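Local coordinates for putative uncharacterized protein (Ustilago maydis, PDB 4GNX), which binds single-stranded DNA as an OB-fold subunit of the three-chain replication protein A complex, at residues 11-16 against 125-130; 38-43 against 90-95; 43-48 against 57-62. One frame throughout, in Å; residues are numbered along the deposited sequence.

Interaction 1: residues 11-16 against 125-130; sequences PVTIRQ and LEAVHA
Pro-11 lays its ring against the side of the helix that carries Glu-126, Ala-127 and Ala-130. Its CG is 3.6 Å from Ala-130 CB, the closest apolar pair of the contact. CB of the proline, on the same ring, lies over the side chain of Glu-126, whose extended chain runs past the ring and brings OE2 to 3.9 Å from Pro-11 CB. Ala-127, one turn before Ala-130, meets the backbone instead: its CA is 3.7 Å from Pro-11 O, and the CA atoms of the two residues are 5.0 Å apart. The methyl carbon, Ala-127 CB, lies 3.9 Å from Pro-11 O. The chain then turns into helix 14-19 through a capping box. Thr-13 is the N-cap, and its OG1 accepts from Gln-16 N at 3.1 Å, while Gln-16 OE1 accepts from Thr-13 N at 3.0 Å and 162°, in the carbonyl plane. The threonine hydroxyl sits between its backbone N and carbonyl carbon (chi1 65°), which aims it at the first turn and sends CG2 toward the other helix, 4.2 Å from Ala-127 CB. Gln-16 OE1 reaches the same methyl, so both halves of the box border on Ala-127. OG1 is also bonded to Leu-109 O of a neighbouring subunit. A second neighbouring subunit packs Leu-436 and Ile-440 against His-129 and Val-128 of helix 117-135, an arrangement consistent with the three-helix bundle that joins the subunits of replication protein A.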
loop_
_atom_site.group_PDB
_atom_site.type_symbol
_atom_site.label_atom_id
_atom_site.label_comp_id
_atom_site.label_asym_id
_atom_site.label_seq_id
_atom_site.Cartn_x
_atom_site.Cartn_y
_atom_site.Cartn_z
ATOM N N PRO B 11 -0.839 -8.422 -11.744
ATOM C CA PRO B 11 -1.597 -9.358 -10.945
ATOM C C PRO B 11 -3.037 -9.471 -11.530
ATOM O O PRO B 11 -3.680 -8.469 -11.827
ATOM C CB PRO B 11 -1.578 -8.695 -9.566
ATOM C CG PRO B 11 -1.591 -7.212 -9.874
ATOM C CD PRO B 11 -0.793 -7.069 -11.138
ATOM N N VAL B 12 -3.513 -10.694 -11.707
ATOM C CA VAL B 12 -4.746 -10.935 -12.422
ATOM C C VAL B 12 -5.440 -12.124 -11.843
ATOM O O VAL B 12 -4.811 -12.964 -11.205
ATOM C CB VAL B 12 -4.518 -11.250 -13.921
ATOM C CG1 VAL B 12 -4.047 -10.014 -14.706
ATOM C CG2 VAL B 12 -3.574 -12.427 -14.092
ATOM N N THR B 13 -6.751 -12.184 -12.077
ATOM C CA THR B 13 -7.542 -13.366 -11.740
ATOM C C THR B 13 -7.689 -14.200 -12.988
ATOM O O THR B 13 -7.597 -13.701 -14.108
ATOM C CB THR B 13 -8.964 -13.004 -11.319
ATOM O OG1 THR B 13 -9.645 -12.418 -12.455
ATOM C CG2 THR B 13 -8.957 -12.058 -10.084
ATOM N N ILE B 14 -7.942 -15.480 -12.797
ATOM C CA ILE B 14 -8.101 -16.339 -13.934
ATOM C C ILE B 14 -9.209 -15.802 -14.827
ATOM O O ILE B 14 -9.081 -15.865 -16.068
ATOM C CB ILE B 14 -8.327 -17.792 -13.502
ATOM C CG1 ILE B 14 -7.028 -18.308 -12.827
ATOM C CG2 ILE B 14 -8.754 -18.644 -14.702
ATOM C CD1 ILE B 14 -7.143 -19.661 -12.158
ATOM N N ARG B 15 -10.258 -15.227 -14.217
ATOM C CA ARG B 15 -11.351 -14.652 -15.009
ATOM C C ARG B 15 -10.897 -13.574 -15.987
ATOM O O ARG B 15 -11.342 -13.552 -17.161
ATOM C CB ARG B 15 -12.406 -14.044 -14.125
ATOM C CG ARG B 15 -13.717 -13.786 -14.843
ATOM C CD ARG B 15 -14.597 -15.011 -14.661
ATOM N NE ARG B 15 -14.729 -15.815 -15.871
ATOM C CZ ARG B 15 -15.065 -17.099 -15.906
ATOM N NH1 ARG B 15 -15.284 -17.789 -14.789
ATOM N NH2 ARG B 15 -15.162 -17.699 -17.078
ATOM N N GLN B 16 -10.032 -12.672 -15.499
ATOM C CA GLN B 16 -9.451 -11.634 -16.352
ATOM C C GLN B 16 -8.615 -12.259 -17.440
ATOM O O GLN B 16 -8.727 -11.867 -18.610
ATOM C CB GLN B 16 -8.607 -10.653 -15.573
ATOM C CG GLN B 16 -9.372 -9.637 -14.737
ATOM C CD GLN B 16 -8.436 -8.906 -13.784
ATOM O OE1 GLN B 16 -7.689 -9.539 -12.999
ATOM N NE2 GLN B 16 -8.435 -7.580 -13.870
ATOM N N LEU B 125 -6.789 -8.550 -3.781
ATOM C CA LEU B 125 -6.788 -7.102 -3.632
ATOM C C LEU B 125 -5.829 -6.465 -4.606
ATOM O O LEU B 125 -6.044 -5.350 -5.079
ATOM C CB LEU B 125 -6.455 -6.702 -2.200
ATOM C CG LEU B 125 -7.459 -7.184 -1.142
ATOM C CD1 LEU B 125 -7.022 -6.796 0.259
ATOM C CD2 LEU B 125 -8.861 -6.654 -1.412
ATOM N N GLU B 126 -4.760 -7.174 -4.918
ATOM C CA GLU B 126 -3.746 -6.599 -5.760
ATOM C C GLU B 126 -4.303 -6.507 -7.166
ATOM O O GLU B 126 -4.084 -5.514 -7.857
ATOM C CB GLU B 126 -2.484 -7.445 -5.702
ATOM C CG GLU B 126 -1.211 -6.628 -5.875
ATOM C CD GLU B 126 0.060 -7.468 -5.941
ATOM O OE1 GLU B 126 1.146 -6.819 -5.941
ATOM O OE2 GLU B 126 -0.027 -8.742 -5.996
ATOM N N ALA B 127 -5.071 -7.526 -7.558
ATOM C CA ALA B 127 -5.765 -7.548 -8.854
ATOM C C ALA B 127 -6.800 -6.459 -8.944
ATOM O O ALA B 127 -6.913 -5.793 -9.968
ATOM C CB ALA B 127 -6.424 -8.885 -9.099
ATOM N N VAL B 128 -7.564 -6.274 -7.876
ATOM C CA VAL B 128 -8.534 -5.175 -7.846
ATOM C C VAL B 128 -7.757 -3.868 -8.012
ATOM O O VAL B 128 -7.997 -3.080 -8.957
ATOM C CB VAL B 128 -9.402 -5.193 -6.561
ATOM C CG1 VAL B 128 -10.315 -3.987 -6.485
ATOM C CG2 VAL B 128 -10.246 -6.460 -6.522
ATOM N N HIS B 129 -6.797 -3.655 -7.124
ATOM C CA HIS B 129 -6.033 -2.416 -7.144
ATOM C C HIS B 129 -5.415 -2.147 -8.486
ATOM O O HIS B 129 -5.517 -1.039 -9.011
ATOM C CB HIS B 129 -4.980 -2.403 -6.035
ATOM C CG HIS B 129 -4.252 -1.100 -5.928
ATOM N ND1 HIS B 129 -4.833 0.009 -5.448
ATOM C CD2 HIS B 129 -2.979 -0.740 -6.317
ATOM C CE1 HIS B 129 -3.972 1.035 -5.507
ATOM N NE2 HIS B 129 -2.840 0.582 -6.047
ATOM N N ALA B 130 -4.789 -3.160 -9.071
ATOM C CA ALA B 130 -4.192 -2.981 -10.391
ATOM C C ALA B 130 -5.251 -2.550 -11.402
ATOM O O ALA B 130 -5.108 -1.494 -12.000
ATOM C CB ALA B 130 -3.458 -4.228 -10.838
#

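Interaction 2: residues 38-43 against 90-95; sequences QLTFVA and YVRVLG. With nucleotides of chain G.
Leu-39 to Ala-43 and Val-91 to Gly-95 pair as antiparallel strands of the curled OB-fold sheet, their axes 4.6 Å apart at closest and their directions 166° apart. Leu-39 with Gly-95, Phe-41 with Val-93 and Ala-43 with Val-91 are hydrogen-bonded pairs, each making two backbone bonds; between them lie the non-hydrogen-bonded pairs Thr-40 with Leu-94 and Val-42 with Arg-92. On one face Phe-41 and Val-93 point the same way, side by side. Val-93 CB stands 4.0 Å from the centroid of the Phe-41 ring, only 13° off the ring normal, a CH-pi contact over one face. Leu-39 CD1 and Ala-43 CB lie at the ring edge, and Ile-14 and Ile-17 of helix 14-19 also pack on it. The other face is mixed: Thr-40 and Arg-92 form a polar cluster flanked by Val-42 and Leu-94. Thr-40 OG1 accepts from Arg-92 NE at 2.8 Å, a bond in the guanidinium plane but bent (134°), and donates to Val-93 O at 2.8 Å from above the carbonyl plane. Val-93 O therefore has two donors, the second being Phe-41 N. The arginine gets there by bending at chi2 and chi3, folding its head back over strand 38-43, where Val-42 CG2 lies over one guanidinium face, toward its rim near NH1. At the far end Leu-94 CD2 is 3.6 Å from the thymine methyl C7 of DT21 of chain G, so the pair contacts the bound single strand. The salt bridge from NH1 to Glu-119 of helix 117-135 probably balances the buried charge of Arg-92, while Thr-40 helps fix the guanidinium's rotation.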
loop_
_atom_site.group_PDB
_atom_site.type_symbol
_atom_site.label_atom_id
_atom_site.label_comp_id
_atom_site.label_asym_id
_atom_site.label_seq_id
_atom_site.Cartn_x
_atom_site.Cartn_y
_atom_site.Cartn_z
ATOM N N GLN B 38 3.630 -10.671 -19.174
ATOM C CA GLN B 38 3.853 -11.436 -17.973
ATOM C C GLN B 38 2.764 -11.116 -16.986
ATOM O O GLN B 38 2.290 -9.987 -16.940
ATOM C CB GLN B 38 5.198 -11.091 -17.366
ATOM C CG GLN B 38 6.330 -11.970 -17.842
ATOM C CD GLN B 38 7.457 -12.067 -16.820
ATOM O OE1 GLN B 38 7.777 -13.162 -16.353
ATOM N NE2 GLN B 38 8.064 -10.924 -16.470
ATOM N N LEU B 39 2.383 -12.109 -16.191
ATOM C CA LEU B 39 1.308 -11.960 -15.227
ATOM C C LEU B 39 1.524 -12.899 -14.051
ATOM O O LEU B 39 2.288 -13.856 -14.143
ATOM C CB LEU B 39 -0.026 -12.279 -15.892
ATOM C CG LEU B 39 -0.236 -13.683 -16.501
ATOM C CD1 LEU B 39 -0.803 -14.668 -15.481
ATOM C CD2 LEU B 39 -1.175 -13.609 -17.690
ATOM N N THR B 40 0.826 -12.638 -12.957
ATOM C CA THR B 40 0.919 -13.493 -11.794
ATOM C C THR B 40 -0.408 -13.690 -11.068
ATOM O O THR B 40 -1.279 -12.814 -11.050
ATOM C CB THR B 40 1.941 -12.966 -10.779
ATOM O OG1 THR B 40 1.961 -13.862 -9.659
ATOM C CG2 THR B 40 1.593 -11.530 -10.296
ATOM N N PHE B 41 -0.548 -14.841 -10.438
ATOM C CA PHE B 41 -1.778 -15.140 -9.716
ATOM C C PHE B 41 -1.626 -16.320 -8.760
ATOM O O PHE B 41 -0.631 -17.068 -8.802
ATOM C CB PHE B 41 -2.942 -15.374 -10.694
ATOM C CG PHE B 41 -2.803 -16.607 -11.522
ATOM C CD1 PHE B 41 -3.339 -17.816 -11.085
ATOM C CD2 PHE B 41 -2.167 -16.562 -12.751
ATOM C CE1 PHE B 41 -3.226 -18.962 -11.847
ATOM C CE2 PHE B 41 -2.048 -17.719 -13.522
ATOM C CZ PHE B 41 -2.575 -18.920 -13.065
ATOM N N VAL B 42 -2.621 -16.483 -7.899
ATOM C CA VAL B 42 -2.589 -17.508 -6.866
ATOM C C VAL B 42 -3.795 -18.390 -7.094
ATOM O O VAL B 42 -4.860 -17.905 -7.440
ATOM C CB VAL B 42 -2.652 -16.874 -5.478
ATOM C CG1 VAL B 42 -2.815 -17.940 -4.414
ATOM C CG2 VAL B 42 -1.400 -16.043 -5.215
ATOM N N ALA B 43 -3.630 -19.693 -6.935
ATOM C CA ALA B 43 -4.667 -20.641 -7.332
ATOM C C ALA B 43 -4.398 -21.979 -6.677
ATOM O O ALA B 43 -3.324 -22.180 -6.087
ATOM C CB ALA B 43 -4.681 -20.805 -8.836
ATOM N N TYR B 90 -2.554 -24.346 -2.478
ATOM C CA TYR B 90 -2.389 -23.027 -3.072
ATOM C C TYR B 90 -0.980 -22.784 -3.606
ATOM O O TYR B 90 0.012 -23.247 -3.032
ATOM C CB TYR B 90 -2.809 -21.930 -2.119
ATOM C CG TYR B 90 -4.287 -21.614 -2.200
ATOM C CD1 TYR B 90 -5.175 -22.144 -1.282
ATOM C CD2 TYR B 90 -4.797 -20.769 -3.201
ATOM C CE1 TYR B 90 -6.518 -21.844 -1.347
ATOM C CE2 TYR B 90 -6.146 -20.461 -3.271
ATOM C CZ TYR B 90 -7.002 -21.014 -2.352
ATOM O OH TYR B 90 -8.352 -20.753 -2.402
ATOM N N VAL B 91 -0.902 -22.079 -4.729
ATOM C CA VAL B 91 0.378 -21.755 -5.338
ATOM C C VAL B 91 0.378 -20.365 -5.959
ATOM O O VAL B 91 -0.674 -19.869 -6.426
ATOM C CB VAL B 91 0.736 -22.722 -6.457
ATOM C CG1 VAL B 91 0.807 -24.148 -5.942
ATOM C CG2 VAL B 91 -0.278 -22.590 -7.576
ATOM N N ARG B 92 1.567 -19.757 -5.963
ATOM C CA ARG B 92 1.815 -18.486 -6.644
ATOM C C ARG B 92 2.313 -18.866 -8.041
ATOM O O ARG B 92 3.244 -19.662 -8.188
ATOM C CB ARG B 92 2.838 -17.647 -5.829
ATOM C CG ARG B 92 3.122 -16.173 -6.188
ATOM C CD ARG B 92 2.131 -15.559 -7.143
ATOM N NE ARG B 92 1.676 -14.164 -6.936
ATOM C CZ ARG B 92 1.274 -13.628 -5.789
ATOM N NH1 ARG B 92 1.365 -14.329 -4.678
ATOM N NH2 ARG B 92 0.792 -12.382 -5.754
ATOM N N VAL B 93 1.670 -18.328 -9.065
ATOM C CA VAL B 93 2.062 -18.639 -10.433
ATOM C C VAL B 93 2.633 -17.406 -11.102
ATOM O O VAL B 93 2.027 -16.344 -11.057
ATOM C CB VAL B 93 0.862 -19.157 -11.255
ATOM C CG1 VAL B 93 1.234 -19.336 -12.730
ATOM C CG2 VAL B 93 0.347 -20.467 -10.662
ATOM N N LEU B 94 3.803 -17.541 -11.704
ATOM C CA LEU B 94 4.350 -16.493 -12.550
ATOM C C LEU B 94 4.462 -17.046 -13.974
ATOM O O LEU B 94 4.957 -18.164 -14.161
ATOM C CB LEU B 94 5.713 -16.071 -12.015
ATOM C CG LEU B 94 6.196 -14.717 -12.515
ATOM C CD1 LEU B 94 6.945 -13.955 -11.438
ATOM C CD2 LEU B 94 7.080 -14.922 -13.718
ATOM N N GLY B 95 4.018 -16.307 -14.987
ATOM C CA GLY B 95 3.985 -16.897 -16.337
ATOM C C GLY B 95 3.667 -15.947 -17.467
ATOM O O GLY B 95 3.514 -14.773 -17.237
ATOM P P DT G 21 12.966 -18.637 -16.649
ATOM O OP1 DT G 21 13.282 -18.787 -15.205
ATOM O OP2 DT G 21 14.028 -18.881 -17.660
ATOM O "O5'" DT G 21 11.753 -19.620 -16.964
ATOM C "C5'" DT G 21 11.981 -20.999 -17.322
ATOM C "C4'" DT G 21 11.259 -21.342 -18.606
ATOM O "O4'" DT G 21 9.919 -20.793 -18.589
ATOM C "C3'" DT G 21 11.931 -20.839 -19.886
ATOM O "O3'" DT G 21 12.152 -21.915 -20.820
ATOM C "C2'" DT G 21 11.020 -19.723 -20.381
ATOM C "C1'" DT G 21 9.665 -20.005 -19.741
ATOM N N1 DT G 21 8.906 -18.807 -19.306
ATOM C C2 DT G 21 7.834 -18.384 -20.064
ATOM O O2 DT G 21 7.484 -18.939 -21.094
ATOM N N3 DT G 21 7.188 -17.275 -19.573
ATOM C C4 DT G 21 7.495 -16.567 -18.424
ATOM O O4 DT G 21 6.823 -15.588 -18.109
ATOM C C5 DT G 21 8.624 -17.071 -17.674
ATOM C C7 DT G 21 9.032 -16.371 -16.416
ATOM C C6 DT G 21 9.261 -18.152 -18.145
#

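Interaction 3: residues 43-48 against 57-62; sequences AVVRNI and YSVEDG
Arg-46 and Glu-60 bring two flat groups together almost coplanar, the guanidinium and carboxylate planes being 8° apart. Glu-60 OE1 sits at the guanidinium edge and takes both bonds of a side-on salt bridge: Arg-46 NE, at 2.9 Å, meets it nearly along its C-O axis, and Arg-46 NH2, at 3.2 Å, uses its syn lone pair. Over the centre of one guanidinium face lies Val-44 CG1, 3.8 Å above the plane. The glutamate's other oxygen, OE2, accepts from Gly-62 N and bridges to Arg-22 of a neighbouring subunit, so bonds on both oxygens hold the carboxylate in place. On the opposite side of the sheet the Tyr-57 ring meets Ile-48 obliquely: the two side chains run alongside each other, with Ile-48 CG1 3.7 Å from Tyr-57 CD2. Val-45 CG1, placed anti to the backbone N (chi1 -172°), comes to the same CD2 at an oblique angle. Further along, Ala-43 CB touches Val-59 CG1 at 3.5 Å. In the backbone, Val-44 and Glu-60 form a regular hydrogen-bonded pair, but Arg-46 and Asn-47 both face Ser-58, with Arg-46 N donating to Ser-58 O and Asn-47 O accepting from Ser-58 N, each at 2.8 Å. This is a classic beta bulge, within the hairpin of strands 38-50 and 54-60 in the OB fold. Strand 54-60 pairs on its other side with strand 65-71, where Gln-70 binds the Tyr-57 hydroxyl, while Met-111 of strand 110-113 packs against Tyr-57 and Val-59.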
loop_
_atom_site.group_PDB
_atom_site.type_symbol
_atom_site.label_atom_id
_atom_site.label_comp_id
_atom_site.label_asym_id
_atom_site.label_seq_id
_atom_site.Cartn_x
_atom_site.Cartn_y
_atom_site.Cartn_z
ATOM N N ALA B 43 -3.630 -19.693 -6.935
ATOM C CA ALA B 43 -4.667 -20.641 -7.332
ATOM C C ALA B 43 -4.398 -21.979 -6.677
ATOM O O ALA B 43 -3.324 -22.180 -6.087
ATOM C CB ALA B 43 -4.681 -20.805 -8.836
ATOM N N VAL B 44 -5.374 -22.884 -6.804
ATOM C CA VAL B 44 -5.275 -24.227 -6.254
ATOM C C VAL B 44 -5.107 -25.261 -7.363
ATOM O O VAL B 44 -5.855 -25.266 -8.357
ATOM C CB VAL B 44 -6.495 -24.572 -5.399
ATOM C CG1 VAL B 44 -6.343 -25.950 -4.757
ATOM C CG2 VAL B 44 -6.655 -23.530 -4.318
ATOM N N VAL B 45 -4.101 -26.117 -7.193
ATOM C CA VAL B 45 -3.818 -27.171 -8.119
ATOM C C VAL B 45 -4.904 -28.207 -7.935
ATOM O O VAL B 45 -5.182 -28.641 -6.814
ATOM C CB VAL B 45 -2.469 -27.812 -7.789
ATOM C CG1 VAL B 45 -2.059 -28.798 -8.883
ATOM C CG2 VAL B 45 -1.417 -26.746 -7.582
ATOM N N ARG B 46 -5.504 -28.614 -9.037
ATOM C CA ARG B 46 -6.569 -29.592 -9.001
ATOM C C ARG B 46 -6.226 -30.883 -9.730
ATOM O O ARG B 46 -6.766 -31.941 -9.401
ATOM C CB ARG B 46 -7.833 -29.001 -9.594
ATOM C CG ARG B 46 -8.478 -27.981 -8.698
ATOM C CD ARG B 46 -8.944 -28.542 -7.363
ATOM N NE ARG B 46 -9.624 -27.497 -6.604
ATOM C CZ ARG B 46 -9.820 -27.512 -5.293
ATOM N NH1 ARG B 46 -9.390 -28.536 -4.551
ATOM N NH2 ARG B 46 -10.455 -26.491 -4.726
ATOM N N ASN B 47 -5.360 -30.778 -10.741
ATOM C CA ASN B 47 -4.798 -31.941 -11.439
ATOM C C ASN B 47 -3.339 -31.720 -11.920
ATOM O O ASN B 47 -2.921 -30.577 -12.173
ATOM C CB ASN B 47 -5.710 -32.369 -12.588
ATOM C CG ASN B 47 -5.140 -33.526 -13.385
ATOM O OD1 ASN B 47 -4.769 -33.361 -14.551
ATOM N ND2 ASN B 47 -5.042 -34.696 -12.753
ATOM N N ILE B 48 -2.573 -32.808 -12.002
ATOM C CA ILE B 48 -1.187 -32.738 -12.428
ATOM C C ILE B 48 -0.908 -33.830 -13.446
ATOM O O ILE B 48 -0.958 -35.014 -13.138
ATOM C CB ILE B 48 -0.190 -32.884 -11.254
ATOM C CG1 ILE B 48 -0.467 -31.870 -10.148
ATOM C CG2 ILE B 48 1.235 -32.715 -11.753
ATOM C CD1 ILE B 48 0.316 -32.110 -8.873
ATOM N N TYR B 57 -0.484 -28.515 -15.006
ATOM C CA TYR B 57 -1.329 -28.388 -13.813
ATOM C C TYR B 57 -2.663 -27.823 -14.220
ATOM O O TYR B 57 -2.727 -26.908 -15.053
ATOM C CB TYR B 57 -0.718 -27.428 -12.798
ATOM C CG TYR B 57 0.679 -27.794 -12.397
ATOM C CD1 TYR B 57 1.774 -27.251 -13.072
ATOM C CD2 TYR B 57 0.917 -28.698 -11.355
ATOM C CE1 TYR B 57 3.076 -27.587 -12.723
ATOM C CE2 TYR B 57 2.218 -29.046 -10.986
ATOM C CZ TYR B 57 3.299 -28.486 -11.672
ATOM O OH TYR B 57 4.603 -28.795 -11.338
ATOM N N SER B 58 -3.735 -28.358 -13.644
ATOM C CA SER B 58 -5.033 -27.739 -13.807
ATOM C C SER B 58 -5.206 -26.889 -12.597
ATOM O O SER B 58 -5.000 -27.327 -11.477
ATOM C CB SER B 58 -6.146 -28.752 -13.876
ATOM O OG SER B 58 -7.377 -28.067 -13.921
ATOM N N VAL B 59 -5.575 -25.652 -12.812
ATOM C CA VAL B 59 -5.479 -24.690 -11.759
ATOM C C VAL B 59 -6.734 -23.813 -11.715
ATOM O O VAL B 59 -7.309 -23.433 -12.744
ATOM C CB VAL B 59 -4.169 -23.906 -11.945
ATOM C CG1 VAL B 59 -4.383 -22.393 -11.966
ATOM C CG2 VAL B 59 -3.126 -24.377 -10.941
ATOM N N GLU B 60 -7.150 -23.507 -10.492
ATOM C CA GLU B 60 -8.452 -22.912 -10.243
ATOM C C GLU B 60 -8.395 -22.007 -8.990
ATOM O O GLU B 60 -7.829 -22.414 -7.958
ATOM C CB GLU B 60 -9.479 -24.054 -10.118
ATOM C CG GLU B 60 -10.820 -23.657 -9.543
ATOM C CD GLU B 60 -10.848 -23.771 -8.031
ATOM O OE1 GLU B 60 -10.433 -24.847 -7.520
ATOM O OE2 GLU B 60 -11.287 -22.804 -7.355
ATOM N N ASP B 61 -8.953 -20.792 -9.102
ATOM C CA ASP B 61 -8.939 -19.763 -8.046
ATOM C C ASP B 61 -10.334 -19.216 -7.715
ATOM O O ASP B 61 -10.486 -18.040 -7.392
ATOM C CB ASP B 61 -8.076 -18.587 -8.489
ATOM C CG ASP B 61 -8.722 -17.763 -9.632
ATOM O OD1 ASP B 61 -9.803 -18.173 -10.142
ATOM O OD2 ASP B 61 -8.160 -16.703 -10.030
ATOM N N GLY B 62 -11.368 -20.043 -7.845
ATOM C CA GLY B 62 -12.713 -19.621 -7.521
ATOM C C GLY B 62 -13.331 -18.683 -8.538
ATOM O O GLY B 62 -14.518 -18.334 -8.421
#

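Strand 38-50 runs through two of the contacts: interaction 2 pairs its first half with strand 90-100 and interaction 3 its second half with strand 54-60, Ala-43 belonging to both. Phe-41 CE1 and Val-59 CG1, 3.6 Å apart, continue the apolar interior from one to the other. Interactions 1 and 2 are buried, whereas interaction 3 is partly buried, running from the apolar interior to exposed Asn-47, with its salt bridge against a neighbouring subunit. Interaction 1 differs in kind, being van der Waals packing of residues 11-16 on helix 117-135 without a backbone ladder. Val-12 N and Thr-40 O, 3.1 Å apart, tie it to interaction 2, and Ile-14 N with Asp-61 OD2 ties it to interaction 3.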